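Local coordinates for cell surface protein (Putative S-layer protein) (Clostridioides difficile R20291, PDB 5NJL) that probably forms part of the cell-wall-associated surface layer of the bacterium and supports cell adhesion, at residues K28-S33 and N88-E93; G68-L73 and T261-D266; A126-S131 and I141-K146; I74-D79 and L206-I211; E99-L104 and A135-V140. All coordinates share one frame; numbering follows the deposited sequence.

Interaction 1 of 5, residues K28-S33 and N88-E93; sequences KYTGGS and NEVVAE
The loop that follows helix 14-25 folds against the short strand 90-91, and Tyr29 and Thr30 make the main junction. Thr30 bonds both the backbone N-H and the backbone carbonyl of Val90: Thr30 N donates to Val90 O (2.8 Å), in the carbonyl plane, while Val90 N donates to Thr30 OG1 at 2.8 Å and 162°. The hydroxyl can receive that N-H because it sits between the backbone N and carbonyl carbon of its own residue (chi1 58°), a side chain standing in for a backbone acceptor. The Tyr29 ring lies alongside the strand, with Val90 O at its edge and the Ala92 methyl over one face in a CH-pi contact, CB 3.8 Å from the ring centroid. Farther along, Glu93 bends back at chi2 (-76°) and accepts from Ser33 OG at OE1 (2.6 Å), the hydroxyl standing above the carboxylate plane. Its other oxygen, OE2, takes a weak bond from Ser33 N and a bond from a water that also joins Gly31 O and Ala92 N. Tyr29 OH is bound by Gly81 O, and Val91 pairs with Ile83 of strand 83-84, so the loop packs beside this two-stranded antiparallel sheet.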
# COMPACT_ATOMS: atom_id res chain seq x y z
N LYS A 28 10.26 12.71 6.17
CA LYS A 28 10.84 11.92 7.24
C LYS A 28 9.81 11.74 8.39
O LYS A 28 8.95 12.59 8.62
CB LYS A 28 12.06 12.66 7.81
CG LYS A 28 13.19 12.99 6.82
CD LYS A 28 14.09 14.08 7.41
CE LYS A 28 15.42 14.17 6.69
NZ LYS A 28 15.25 14.55 5.26
N TYR A 29 9.99 10.69 9.15
CA TYR A 29 9.25 10.53 10.39
C TYR A 29 9.62 11.69 11.34
O TYR A 29 10.78 12.14 11.35
CB TYR A 29 9.56 9.18 11.03
CG TYR A 29 9.12 7.99 10.20
CD1 TYR A 29 7.79 7.56 10.22
CD2 TYR A 29 10.05 7.25 9.44
CE1 TYR A 29 7.37 6.47 9.46
CE2 TYR A 29 9.64 6.16 8.67
CZ TYR A 29 8.31 5.77 8.67
OH TYR A 29 7.89 4.68 7.95
N THR A 30 8.64 12.20 12.08
CA THR A 30 8.85 13.34 12.98
C THR A 30 8.70 12.92 14.44
O THR A 30 8.62 13.77 15.31
CB THR A 30 7.89 14.50 12.67
OG1 THR A 30 6.53 14.04 12.75
CG2 THR A 30 8.17 15.07 11.28
N GLY A 31 8.67 11.61 14.70
CA GLY A 31 8.67 11.10 16.07
C GLY A 31 8.82 9.59 16.12
O GLY A 31 8.92 8.92 15.09
N GLY A 32 8.84 9.07 17.35
CA GLY A 32 9.04 7.67 17.61
C GLY A 32 10.42 7.15 17.23
O GLY A 32 11.35 7.93 17.01
N SER A 33 10.54 5.83 17.13
CA SER A 33 11.86 5.19 16.98
C SER A 33 12.58 5.60 15.69
O SER A 33 13.80 5.65 15.67
CB SER A 33 11.74 3.66 17.05
OG SER A 33 11.11 3.11 15.89
N ASN A 88 0.65 14.40 17.38
CA ASN A 88 0.71 15.03 16.06
C ASN A 88 2.08 14.86 15.37
O ASN A 88 2.51 15.73 14.63
CB ASN A 88 0.28 16.52 16.14
CG ASN A 88 -0.21 17.10 14.81
OD1 ASN A 88 -0.63 16.37 13.92
ND2 ASN A 88 -0.18 18.44 14.68
N GLU A 89 2.73 13.72 15.62
CA GLU A 89 4.00 13.34 15.00
C GLU A 89 3.72 12.22 14.03
O GLU A 89 2.87 11.38 14.30
CB GLU A 89 4.97 12.80 16.03
CG GLU A 89 5.41 13.84 17.03
CD GLU A 89 6.16 13.30 18.25
OE1 GLU A 89 6.12 12.09 18.64
OE2 GLU A 89 6.77 14.16 18.89
N VAL A 90 4.46 12.21 12.93
CA VAL A 90 4.40 11.12 11.97
C VAL A 90 5.38 10.04 12.40
O VAL A 90 6.60 10.25 12.41
CB VAL A 90 4.67 11.64 10.54
CG1 VAL A 90 4.62 10.50 9.53
CG2 VAL A 90 3.68 12.73 10.17
N VAL A 91 4.85 8.85 12.70
CA VAL A 91 5.63 7.76 13.27
C VAL A 91 5.51 6.46 12.47
O VAL A 91 4.59 6.30 11.67
CB VAL A 91 5.27 7.52 14.75
CG1 VAL A 91 5.45 8.82 15.54
CG2 VAL A 91 3.85 7.01 14.91
N ALA A 92 6.46 5.57 12.72
CA ALA A 92 6.63 4.32 11.97
C ALA A 92 5.94 3.12 12.60
O ALA A 92 5.80 2.06 11.97
CB ALA A 92 8.12 4.01 11.85
N GLU A 93 5.54 3.28 13.85
CA GLU A 93 4.98 2.18 14.63
C GLU A 93 3.71 2.67 15.34
O GLU A 93 3.53 3.88 15.61
CB GLU A 93 6.03 1.58 15.58
CG GLU A 93 6.61 2.55 16.58
CD GLU A 93 7.64 3.52 15.98
OE1 GLU A 93 8.60 3.03 15.35
OE2 GLU A 93 7.45 4.76 16.13
O HOH W 1 8.84 6.27 14.36

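Interaction 2 of 5, residues G68-L73 and T261-D266; sequences GENKEL and TIKYTD. With SO4 (sulfate ion), chain R.
Lys263 NZ is gripped by three acceptors: Glu72 OE1 in a salt bridge of 2.9 Å, the backbone oxygen Asn70 O at 3.2 Å, and a water at 2.8 Å that in turn donates weakly to Lys71 O. The lysine chain is extended beyond CG and crosses the Glu72 side chain at about a right angle, meeting the carboxylate from above its plane; it likewise approaches Asn70 O from above the carbonyl plane. A carboxylate, a backbone carbonyl and a water thus converge on one ammonium group, which probably favours its charged form. Asn70 runs past Lys263 in the opposite direction, its ND2 3.6 Å from Lys263 CB. Beyond that, ND2 makes a weak bond to Tyr264 O (3.2 Å, 131°) and reaches Thr265 OG1 through a second water. Asn70 is the third residue of the type II turn from Gly68 to Lys71, closed by Lys71 N to Gly68 O, and at this surface the turn presents its side chain to strand 258-265. The amide is further held by Ser214 OG at OD1 and by Ile272 O at ND2, so the turn before strand 72-79 meets both strand 258-265 and its neighbour 271-278.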
# COMPACT_ATOMS: atom_id res chain seq x y z
N GLY A 68 18.07 5.80 -22.90
CA GLY A 68 18.24 5.75 -24.36
C GLY A 68 16.93 5.73 -25.13
O GLY A 68 15.85 5.51 -24.54
N GLU A 69 17.03 5.93 -26.44
CA GLU A 69 15.86 5.91 -27.34
C GLU A 69 15.21 4.53 -27.30
O GLU A 69 15.89 3.51 -27.38
CB GLU A 69 16.25 6.28 -28.78
CG GLU A 69 16.77 7.71 -28.96
CD GLU A 69 15.76 8.82 -28.65
OE1 GLU A 69 14.53 8.57 -28.68
OE2 GLU A 69 16.19 9.96 -28.38
N ASN A 70 13.89 4.50 -27.10
CA ASN A 70 13.12 3.25 -26.98
C ASN A 70 13.61 2.33 -25.86
O ASN A 70 13.40 1.11 -25.90
CB ASN A 70 13.01 2.50 -28.33
CG ASN A 70 11.68 2.75 -29.06
OD1 ASN A 70 10.71 3.22 -28.48
ND2 ASN A 70 11.65 2.45 -30.34
N LYS A 71 14.26 2.92 -24.85
CA LYS A 71 14.57 2.20 -23.60
C LYS A 71 13.59 2.65 -22.53
O LYS A 71 12.85 3.64 -22.70
CB LYS A 71 16.01 2.45 -23.14
CG LYS A 71 17.08 2.08 -24.17
CD LYS A 71 17.06 0.59 -24.49
CE LYS A 71 18.25 0.24 -25.36
NZ LYS A 71 18.27 -1.22 -25.62
N GLU A 72 13.58 1.90 -21.43
CA GLU A 72 12.70 2.21 -20.31
C GLU A 72 13.33 1.95 -18.95
O GLU A 72 14.33 1.24 -18.82
CB GLU A 72 11.39 1.44 -20.44
CG GLU A 72 11.55 -0.07 -20.45
CD GLU A 72 10.24 -0.78 -20.79
OE1 GLU A 72 9.62 -0.44 -21.83
OE2 GLU A 72 9.86 -1.68 -20.02
N LEU A 73 12.69 2.54 -17.95
CA LEU A 73 13.13 2.51 -16.56
C LEU A 73 11.87 2.28 -15.73
O LEU A 73 10.82 2.82 -16.07
CB LEU A 73 13.73 3.88 -16.22
CG LEU A 73 14.78 4.12 -15.16
CD1 LEU A 73 15.96 3.17 -15.35
CD2 LEU A 73 15.22 5.58 -15.22
N THR A 261 3.38 -5.07 -27.93
CA THR A 261 4.00 -3.79 -28.24
C THR A 261 4.99 -3.98 -29.37
O THR A 261 5.61 -5.04 -29.49
CB THR A 261 4.73 -3.17 -27.03
OG1 THR A 261 5.72 -4.09 -26.56
CG2 THR A 261 3.75 -2.86 -25.92
N ILE A 262 5.12 -2.95 -30.21
CA ILE A 262 6.16 -2.90 -31.22
C ILE A 262 6.91 -1.62 -30.95
O ILE A 262 6.31 -0.54 -30.97
CB ILE A 262 5.62 -2.82 -32.67
CG1 ILE A 262 4.41 -3.74 -32.86
CG2 ILE A 262 6.73 -3.12 -33.68
CD1 ILE A 262 3.47 -3.26 -33.94
N LYS A 263 8.18 -1.74 -30.64
CA LYS A 263 9.07 -0.59 -30.58
C LYS A 263 9.76 -0.53 -31.93
O LYS A 263 10.20 -1.56 -32.45
CB LYS A 263 10.12 -0.74 -29.47
CG LYS A 263 9.51 -0.74 -28.08
CD LYS A 263 10.56 -0.82 -26.96
CE LYS A 263 9.92 -0.53 -25.60
NZ LYS A 263 10.86 -0.26 -24.47
N TYR A 264 9.83 0.66 -32.51
CA TYR A 264 10.57 0.85 -33.75
C TYR A 264 10.99 2.30 -33.92
O TYR A 264 10.47 3.20 -33.24
CB TYR A 264 9.73 0.38 -34.95
CG TYR A 264 8.52 1.23 -35.27
CD1 TYR A 264 7.31 1.03 -34.62
CD2 TYR A 264 8.58 2.23 -36.25
CE1 TYR A 264 6.20 1.79 -34.93
CE2 TYR A 264 7.47 3.00 -36.57
CZ TYR A 264 6.29 2.78 -35.90
OH TYR A 264 5.17 3.52 -36.18
N THR A 265 11.91 2.51 -34.85
CA THR A 265 12.34 3.84 -35.24
C THR A 265 11.62 4.19 -36.56
O THR A 265 11.70 3.41 -37.54
CB THR A 265 13.85 3.85 -35.37
OG1 THR A 265 14.40 3.51 -34.10
CG2 THR A 265 14.37 5.22 -35.77
N ASP A 266 10.91 5.32 -36.57
CA ASP A 266 10.08 5.66 -37.72
C ASP A 266 10.92 6.28 -38.83
O ASP A 266 12.15 6.38 -38.71
CB ASP A 266 8.82 6.49 -37.33
CG ASP A 266 9.11 7.97 -37.04
OD1 ASP A 266 10.23 8.50 -37.30
OD2 ASP A 266 8.16 8.63 -36.53
S SO4 R . 20.64 6.73 -27.30
O1 SO4 R . 21.66 7.00 -28.34
O2 SO4 R . 21.23 5.84 -26.27
O3 SO4 R . 19.47 6.07 -27.93
O4 SO4 R . 20.21 8.02 -26.69
O HOH W 2 13.59 1.57 -32.17
O HOH W 3 10.42 2.46 -24.53

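Interaction 3 of 5, residues A126-S131 and I141-K146; sequences ADVKAS and ITLRDK
Val128 and Leu143 meet tightly on one face of the two-stranded ladder, lying side by side and pointing the same way, with Val128 CG2 3.7 Å from Leu143 CD2. Ala130 and Ile141 continue this apolar face more loosely. Helix 101-115 covers it through Ile111, which touches Val128, Ala130 and Ile141, and Tyr123 of helix 122-125 also packs on Val128. The face bearing Asp127, Lys129, Thr142 and Arg144 is polar and more open to solvent. There Arg144, its CG anti to the backbone N (chi1 -176°) and its chain bent at chi3, turns its guanidinium edge to Asp127. Both NE (3.2 Å) and NH2 (3.1 Å) donate to the single oxygen Asp127 OD2, which stays in the guanidinium plane although the carboxylate is turned 70° away from that plane. NE meets the anti lone pair of OD2, whereas NH2 comes from above the carboxylate plane. The other oxygen, OD1, lies against the Lys146 chain, 3.6 Å from CG; the ammonium end of Lys146 is bound by Tyr123 O. Lys129 and Thr142 form a hydrogen-bonded pair, with Lys129 N to Thr142 O and Thr142 N to Lys129 O both 2.9 Å, and Asp127 with Arg144 forms the next. Between these pairs a water bridges Asp127 O and Thr142 O. With an apolar face under helix 101-115 and a polar face outward, strands 126-133 and 138-145 form an amphipathic antiparallel beta hairpin.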
# COMPACT_ATOMS: atom_id res chain seq x y z
N ALA A 126 -10.29 -6.83 39.28
CA ALA A 126 -11.66 -6.73 38.75
C ALA A 126 -12.15 -8.01 38.12
O ALA A 126 -11.34 -8.75 37.51
CB ALA A 126 -11.73 -5.58 37.74
N ASP A 127 -13.45 -8.28 38.25
CA ASP A 127 -14.15 -9.32 37.50
C ASP A 127 -14.37 -8.74 36.10
O ASP A 127 -14.72 -7.57 35.98
CB ASP A 127 -15.55 -9.64 38.04
CG ASP A 127 -15.58 -9.96 39.50
OD1 ASP A 127 -14.69 -10.71 39.98
OD2 ASP A 127 -16.54 -9.45 40.16
N VAL A 128 -14.21 -9.55 35.06
CA VAL A 128 -14.23 -9.05 33.68
C VAL A 128 -15.22 -9.84 32.89
O VAL A 128 -15.22 -11.09 32.95
CB VAL A 128 -12.84 -9.16 33.00
CG1 VAL A 128 -12.89 -8.65 31.56
CG2 VAL A 128 -11.81 -8.38 33.77
N LYS A 129 -16.06 -9.14 32.14
CA LYS A 129 -16.85 -9.74 31.09
C LYS A 129 -16.54 -9.06 29.79
O LYS A 129 -16.35 -7.84 29.75
CB LYS A 129 -18.33 -9.59 31.35
CG LYS A 129 -18.82 -10.20 32.64
CD LYS A 129 -19.04 -11.67 32.50
CE LYS A 129 -19.90 -12.17 33.65
NZ LYS A 129 -19.90 -13.63 33.56
N ALA A 130 -16.51 -9.82 28.70
CA ALA A 130 -16.28 -9.21 27.41
C ALA A 130 -17.24 -9.82 26.44
O ALA A 130 -17.29 -11.06 26.32
CB ALA A 130 -14.85 -9.42 26.96
N SER A 131 -17.96 -8.98 25.72
CA SER A 131 -19.05 -9.41 24.86
C SER A 131 -18.87 -8.85 23.46
O SER A 131 -18.55 -7.67 23.32
CB SER A 131 -20.40 -8.93 25.42
OG SER A 131 -20.64 -9.31 26.77
N ILE A 141 -16.73 -4.28 27.03
CA ILE A 141 -15.99 -4.76 28.17
C ILE A 141 -16.62 -4.22 29.45
O ILE A 141 -16.78 -3.00 29.61
CB ILE A 141 -14.54 -4.37 28.03
CG1 ILE A 141 -13.95 -5.07 26.78
CG2 ILE A 141 -13.73 -4.78 29.26
CD1 ILE A 141 -12.66 -4.46 26.34
N THR A 142 -16.97 -5.12 30.38
CA THR A 142 -17.64 -4.70 31.62
C THR A 142 -16.80 -5.21 32.79
O THR A 142 -16.52 -6.41 32.89
CB THR A 142 -19.07 -5.21 31.65
OG1 THR A 142 -19.84 -4.44 30.72
CG2 THR A 142 -19.70 -5.10 33.02
N LEU A 143 -16.46 -4.29 33.68
CA LEU A 143 -15.56 -4.52 34.80
C LEU A 143 -16.30 -4.23 36.08
O LEU A 143 -17.14 -3.31 36.14
CB LEU A 143 -14.36 -3.58 34.72
CG LEU A 143 -13.58 -3.53 33.41
CD1 LEU A 143 -12.52 -2.44 33.45
CD2 LEU A 143 -12.95 -4.87 33.11
N ARG A 144 -15.98 -4.99 37.12
CA ARG A 144 -16.44 -4.71 38.46
C ARG A 144 -15.32 -4.97 39.44
O ARG A 144 -14.64 -5.98 39.31
CB ARG A 144 -17.62 -5.63 38.69
CG ARG A 144 -18.37 -5.53 39.97
CD ARG A 144 -19.63 -6.41 39.85
NE ARG A 144 -19.27 -7.83 39.89
CZ ARG A 144 -20.12 -8.82 40.11
NH1 ARG A 144 -21.43 -8.61 40.27
NH2 ARG A 144 -19.63 -10.06 40.16
N ASP A 145 -15.14 -4.09 40.43
CA ASP A 145 -14.12 -4.29 41.45
C ASP A 145 -14.44 -5.61 42.21
O ASP A 145 -15.61 -5.93 42.43
CB ASP A 145 -14.09 -3.15 42.48
CG ASP A 145 -13.90 -1.76 41.87
OD1 ASP A 145 -12.86 -1.54 41.21
OD2 ASP A 145 -14.77 -0.87 42.13
N LYS A 146 -13.42 -6.40 42.52
CA LYS A 146 -13.60 -7.65 43.28
C LYS A 146 -13.92 -7.42 44.75
O LYS A 146 -14.68 -8.18 45.33
CB LYS A 146 -12.34 -8.51 43.18
CG LYS A 146 -12.08 -9.01 41.77
CD LYS A 146 -10.81 -9.83 41.70
CE LYS A 146 -10.81 -10.74 40.46
NZ LYS A 146 -9.44 -11.24 40.22
O HOH W 4 -17.60 -7.57 35.22

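Interaction 4 of 5, residues I74-D79 and L206-I211; sequences IVTITD and LAEITI
Backbone hydrogen bonds join Val75 to Ile209 and Ile77 to Ala207 across two antiparallel strands. Val75 N to Ile209 O and Ile209 N to Val75 O are both 2.8 Å and nearly straight. At the far end the regular pattern breaks: Ile77 O accepts from both Leu206 N (2.9 Å) and Ala207 N (3.3 Å), a classic beta bulge in which two residues face one. Apolar contacts occupy the face carrying Val75, Ile77, Ala207 and Ile209. Ile77 CD1 meets Ile209 CD1 at 3.8 Å, the two side chains crossing at a slant. Val75 CG2 touches Ile211 CD1, also at 3.8 Å. Leu17 and Leu24 of helix 14-25 close over this face, Leu17 on Ile209 and Ile211, Leu24 on Ile77. Beside the bulge, Leu206 CD1 rests on Asp79 CB (3.9 Å), while the Asp79 carboxylate is taken by His82 ND1 and Gly81 N. Mixed contacts mark the other face. Ile74 lies beside Thr210; with CG1 anti to the carbonyl carbon and the chain bent again at chi2 (-69°), Ile74 CD1 comes to 3.1 Å from Thr210 OG1, a close approach of a methyl to a hydroxyl. Ile74 CG2 also meets the aliphatic part of Glu208, at CG. The backbone thus sets the register, while branched aliphatic side chains on one face give the sheet an apolar surface for helix 14-25, consistent with a hydrophobic core between them.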
# COMPACT_ATOMS: atom_id res chain seq x y z
N ILE A 74 11.97 1.47 -14.67
CA ILE A 74 10.84 1.22 -13.77
C ILE A 74 11.15 1.90 -12.44
O ILE A 74 12.25 1.76 -11.95
CB ILE A 74 10.66 -0.30 -13.52
CG1 ILE A 74 10.48 -1.08 -14.84
CG2 ILE A 74 9.48 -0.57 -12.59
CD1 ILE A 74 9.17 -0.79 -15.54
N VAL A 75 10.19 2.66 -11.92
CA VAL A 75 10.31 3.29 -10.59
C VAL A 75 9.18 2.73 -9.71
O VAL A 75 8.01 2.82 -10.10
CB VAL A 75 10.17 4.83 -10.68
CG1 VAL A 75 10.27 5.47 -9.30
CG2 VAL A 75 11.21 5.41 -11.63
N THR A 76 9.52 2.17 -8.54
CA THR A 76 8.49 1.79 -7.55
C THR A 76 8.54 2.67 -6.32
O THR A 76 9.62 3.09 -5.89
CB THR A 76 8.57 0.30 -7.16
OG1 THR A 76 9.75 0.04 -6.40
CG2 THR A 76 8.57 -0.57 -8.42
N ILE A 77 7.37 3.05 -5.83
CA ILE A 77 7.20 3.92 -4.67
C ILE A 77 6.49 3.07 -3.61
O ILE A 77 5.36 2.60 -3.83
CB ILE A 77 6.36 5.14 -5.04
CG1 ILE A 77 7.02 5.91 -6.21
CG2 ILE A 77 6.11 6.04 -3.83
CD1 ILE A 77 6.25 7.15 -6.61
N THR A 78 7.18 2.86 -2.49
CA THR A 78 6.66 2.13 -1.34
C THR A 78 6.60 3.07 -0.11
O THR A 78 7.58 3.73 0.21
CB THR A 78 7.53 0.91 -1.06
OG1 THR A 78 7.60 0.08 -2.22
CG2 THR A 78 6.97 0.07 0.10
N ASP A 79 5.43 3.15 0.51
CA ASP A 79 5.25 3.73 1.85
C ASP A 79 5.77 2.71 2.85
O ASP A 79 5.27 1.58 2.92
CB ASP A 79 3.76 4.07 2.02
CG ASP A 79 3.39 4.64 3.37
OD1 ASP A 79 4.24 4.83 4.27
OD2 ASP A 79 2.19 4.93 3.54
N LEU A 206 2.68 1.75 -3.33
CA LEU A 206 1.80 2.78 -3.85
C LEU A 206 1.78 2.85 -5.37
O LEU A 206 0.75 3.18 -5.95
CB LEU A 206 2.20 4.13 -3.29
CG LEU A 206 2.00 4.29 -1.77
CD1 LEU A 206 2.58 5.63 -1.35
CD2 LEU A 206 0.52 4.19 -1.41
N ALA A 207 2.92 2.62 -6.01
CA ALA A 207 3.01 2.82 -7.45
C ALA A 207 4.13 2.06 -8.10
O ALA A 207 5.12 1.74 -7.47
CB ALA A 207 3.12 4.30 -7.78
N GLU A 208 3.93 1.77 -9.38
CA GLU A 208 4.97 1.24 -10.26
C GLU A 208 4.83 2.09 -11.52
O GLU A 208 3.77 2.07 -12.17
CB GLU A 208 4.68 -0.23 -10.52
CG GLU A 208 5.57 -0.96 -11.51
CD GLU A 208 4.89 -2.24 -12.02
OE1 GLU A 208 4.60 -3.14 -11.19
OE2 GLU A 208 4.64 -2.34 -13.26
N ILE A 209 5.83 2.91 -11.82
CA ILE A 209 5.78 3.82 -12.97
C ILE A 209 6.83 3.36 -13.96
O ILE A 209 8.00 3.24 -13.61
CB ILE A 209 6.03 5.28 -12.57
CG1 ILE A 209 5.04 5.73 -11.50
CG2 ILE A 209 5.94 6.20 -13.79
CD1 ILE A 209 5.67 5.80 -10.13
N THR A 210 6.40 3.09 -15.20
CA THR A 210 7.30 2.71 -16.29
C THR A 210 7.56 3.95 -17.13
O THR A 210 6.63 4.57 -17.62
CB THR A 210 6.70 1.59 -17.15
OG1 THR A 210 6.41 0.47 -16.31
CG2 THR A 210 7.70 1.14 -18.24
N ILE A 211 8.83 4.34 -17.24
CA ILE A 211 9.21 5.52 -17.98
C ILE A 211 9.80 5.02 -19.30
O ILE A 211 10.71 4.22 -19.30
CB ILE A 211 10.29 6.35 -17.25
CG1 ILE A 211 9.82 6.72 -15.83
CG2 ILE A 211 10.56 7.63 -18.02
CD1 ILE A 211 10.97 7.23 -14.97

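Interaction 5 of 5, residues E99-L104 and A135-V140; sequences ENSADL and AKDKLV. With SO4 (sulfate ion), chain L; SO4 (sulfate ion), chain U.
Ser101 and Asp137 face each other at the start of helix 101-115, and Leu104, one turn on, turns its branches to the same strand end. The serine hydroxyl, with OG anti to the carbonyl carbon (chi1 -63°), donates to Asp137 OD1 at 2.6 Å, meeting the carboxylate on its syn side and 25° out of plane. Asp137 brings its carboxylate here with CG anti to the backbone N (chi1 -151°). The same OD1 also accepts from Tyr132 OH, so two hydroxyls hold it. Leu104 points toward the strand and splits its contacts: CD1 lies 3.5 Å from Asp137 O, and CD2 lies 4.1 Å from Leu139 CB. The two leucine side chains cross at a slant, and Leu139 reaches on to Glu107 and Ala108 of the helix. Ahead of Ser101, Asn100 is the N-cap, its OD1 accepting from Asp103 N at 3.0 Å, while Asp103 OD2 accepts from Glu99 N (2.8 Å). Two sulfate ions, probably from the crystallisation liquor, sit at this helix start: one accepts from Asn100 ND2, the other from Ser101 N at 2.9 Å, where the helix dipole would probably favour an anion. At the hairpin turn Asp137 and Lys138 lie opposite the single residue Asp133, a G1 beta bulge. A capped helix N-terminus is thereby tied to the turn of a beta hairpin, with leucines beneath, a helix packed on an antiparallel sheet.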
# COMPACT_ATOMS: atom_id res chain seq x y z
N GLU A 99 -9.97 -4.36 12.59
CA GLU A 99 -10.26 -4.04 11.19
C GLU A 99 -11.61 -4.53 10.74
O GLU A 99 -12.15 -4.02 9.78
CB GLU A 99 -9.15 -4.60 10.29
CG GLU A 99 -7.84 -3.86 10.52
CD GLU A 99 -6.69 -4.32 9.64
OE1 GLU A 99 -6.64 -5.50 9.25
OE2 GLU A 99 -5.81 -3.47 9.36
N ASN A 100 -12.18 -5.51 11.44
CA ASN A 100 -13.46 -6.07 11.05
C ASN A 100 -14.16 -6.74 12.23
O ASN A 100 -13.59 -6.87 13.32
CB ASN A 100 -13.22 -7.09 9.92
CG ASN A 100 -12.15 -8.09 10.26
OD1 ASN A 100 -12.16 -8.68 11.33
ND2 ASN A 100 -11.20 -8.26 9.36
N SER A 101 -15.39 -7.17 11.99
CA SER A 101 -16.21 -7.85 12.99
C SER A 101 -15.54 -9.05 13.62
O SER A 101 -15.63 -9.23 14.84
CB SER A 101 -17.56 -8.23 12.38
OG SER A 101 -18.27 -7.04 12.00
N ALA A 102 -14.81 -9.83 12.82
CA ALA A 102 -14.08 -11.02 13.32
C ALA A 102 -12.98 -10.69 14.34
O ALA A 102 -12.74 -11.46 15.26
CB ALA A 102 -13.49 -11.83 12.16
N ASP A 103 -12.29 -9.57 14.15
CA ASP A 103 -11.30 -9.11 15.10
C ASP A 103 -11.94 -8.77 16.47
O ASP A 103 -11.36 -9.08 17.52
CB ASP A 103 -10.59 -7.84 14.59
CG ASP A 103 -9.63 -8.10 13.43
OD1 ASP A 103 -9.23 -9.26 13.20
OD2 ASP A 103 -9.25 -7.10 12.77
N LEU A 104 -13.10 -8.14 16.46
CA LEU A 104 -13.80 -7.81 17.72
C LEU A 104 -14.28 -9.10 18.42
O LEU A 104 -14.11 -9.26 19.62
CB LEU A 104 -14.98 -6.90 17.48
CG LEU A 104 -14.63 -5.53 16.90
CD1 LEU A 104 -15.89 -4.82 16.49
CD2 LEU A 104 -13.85 -4.68 17.88
N ALA A 135 -25.03 -7.44 16.62
CA ALA A 135 -25.96 -6.49 16.03
C ALA A 135 -25.36 -5.10 15.89
O ALA A 135 -25.45 -4.50 14.82
CB ALA A 135 -27.23 -6.42 16.86
N LYS A 136 -24.79 -4.58 16.99
CA LYS A 136 -24.19 -3.23 17.02
C LYS A 136 -22.77 -3.20 16.44
O LYS A 136 -22.25 -2.12 16.19
CB LYS A 136 -24.08 -2.72 18.46
CG LYS A 136 -25.39 -2.49 19.17
CD LYS A 136 -25.16 -2.15 20.64
CE LYS A 136 -24.34 -0.88 20.84
NZ LYS A 136 -24.32 -0.44 22.27
N ASP A 137 -22.16 -4.37 16.31
CA ASP A 137 -20.79 -4.51 15.86
C ASP A 137 -19.78 -3.82 16.81
O ASP A 137 -18.92 -3.05 16.37
CB ASP A 137 -20.69 -3.96 14.44
CG ASP A 137 -19.64 -4.61 13.64
OD1 ASP A 137 -19.13 -5.68 14.03
OD2 ASP A 137 -19.33 -4.03 12.59
N LYS A 138 -19.89 -4.13 18.10
CA LYS A 138 -19.04 -3.57 19.14
C LYS A 138 -18.53 -4.64 20.10
O LYS A 138 -19.23 -5.62 20.38
CB LYS A 138 -19.82 -2.53 19.94
CG LYS A 138 -20.32 -1.34 19.14
CD LYS A 138 -19.20 -0.52 18.52
CE LYS A 138 -19.77 0.62 17.66
NZ LYS A 138 -18.70 1.35 16.91
N LEU A 139 -17.32 -4.44 20.61
CA LEU A 139 -16.79 -5.22 21.74
C LEU A 139 -17.14 -4.40 23.00
O LEU A 139 -16.82 -3.22 23.08
CB LEU A 139 -15.29 -5.37 21.61
CG LEU A 139 -14.46 -5.87 22.77
CD1 LEU A 139 -14.85 -7.30 23.10
CD2 LEU A 139 -12.99 -5.79 22.48
N VAL A 140 -17.83 -5.03 23.95
CA VAL A 140 -18.26 -4.35 25.17
C VAL A 140 -17.56 -5.04 26.34
O VAL A 140 -17.79 -6.24 26.61
CB VAL A 140 -19.78 -4.42 25.31
CG1 VAL A 140 -20.27 -3.71 26.56
CG2 VAL A 140 -20.45 -3.87 24.04
S SO4 L . -11.41 -6.81 6.12
O1 SO4 L . -10.62 -7.88 5.44
O2 SO4 L . -10.67 -6.33 7.31
O3 SO4 L . -12.74 -7.35 6.51
O4 SO4 L . -11.59 -5.68 5.19
S SO4 U . -16.49 -7.15 8.06
O1 SO4 U . -15.45 -8.20 7.88
O2 SO4 U . -16.42 -6.24 6.90
O3 SO4 U . -17.81 -7.83 8.10
O4 SO4 U . -16.29 -6.33 9.31

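Interactions 2 and 4 share strand 72-79 and touch where Leu73 O meets Ile211 N, yet differ in chemistry: interaction 4, its centre about 11 Å from the centre of the chain, is a ladder with most of its residues buried and an aliphatic face, whereas interaction 2 is a surface contact resting on a salt bridge and waters. Interactions 3 and 5 likewise share strand 138-145, and both turn apolar side chains to helix 101-115; interaction 3 is the hairpin ladder and interaction 5 its attachment to the helix start. Their centres lie about 69 and 53 Å from that of interaction 2, in keeping with an extended molecule. Interaction 1, partly buried, joins loop to short strand and approaches interaction 4 to about 5 Å between nearest atoms.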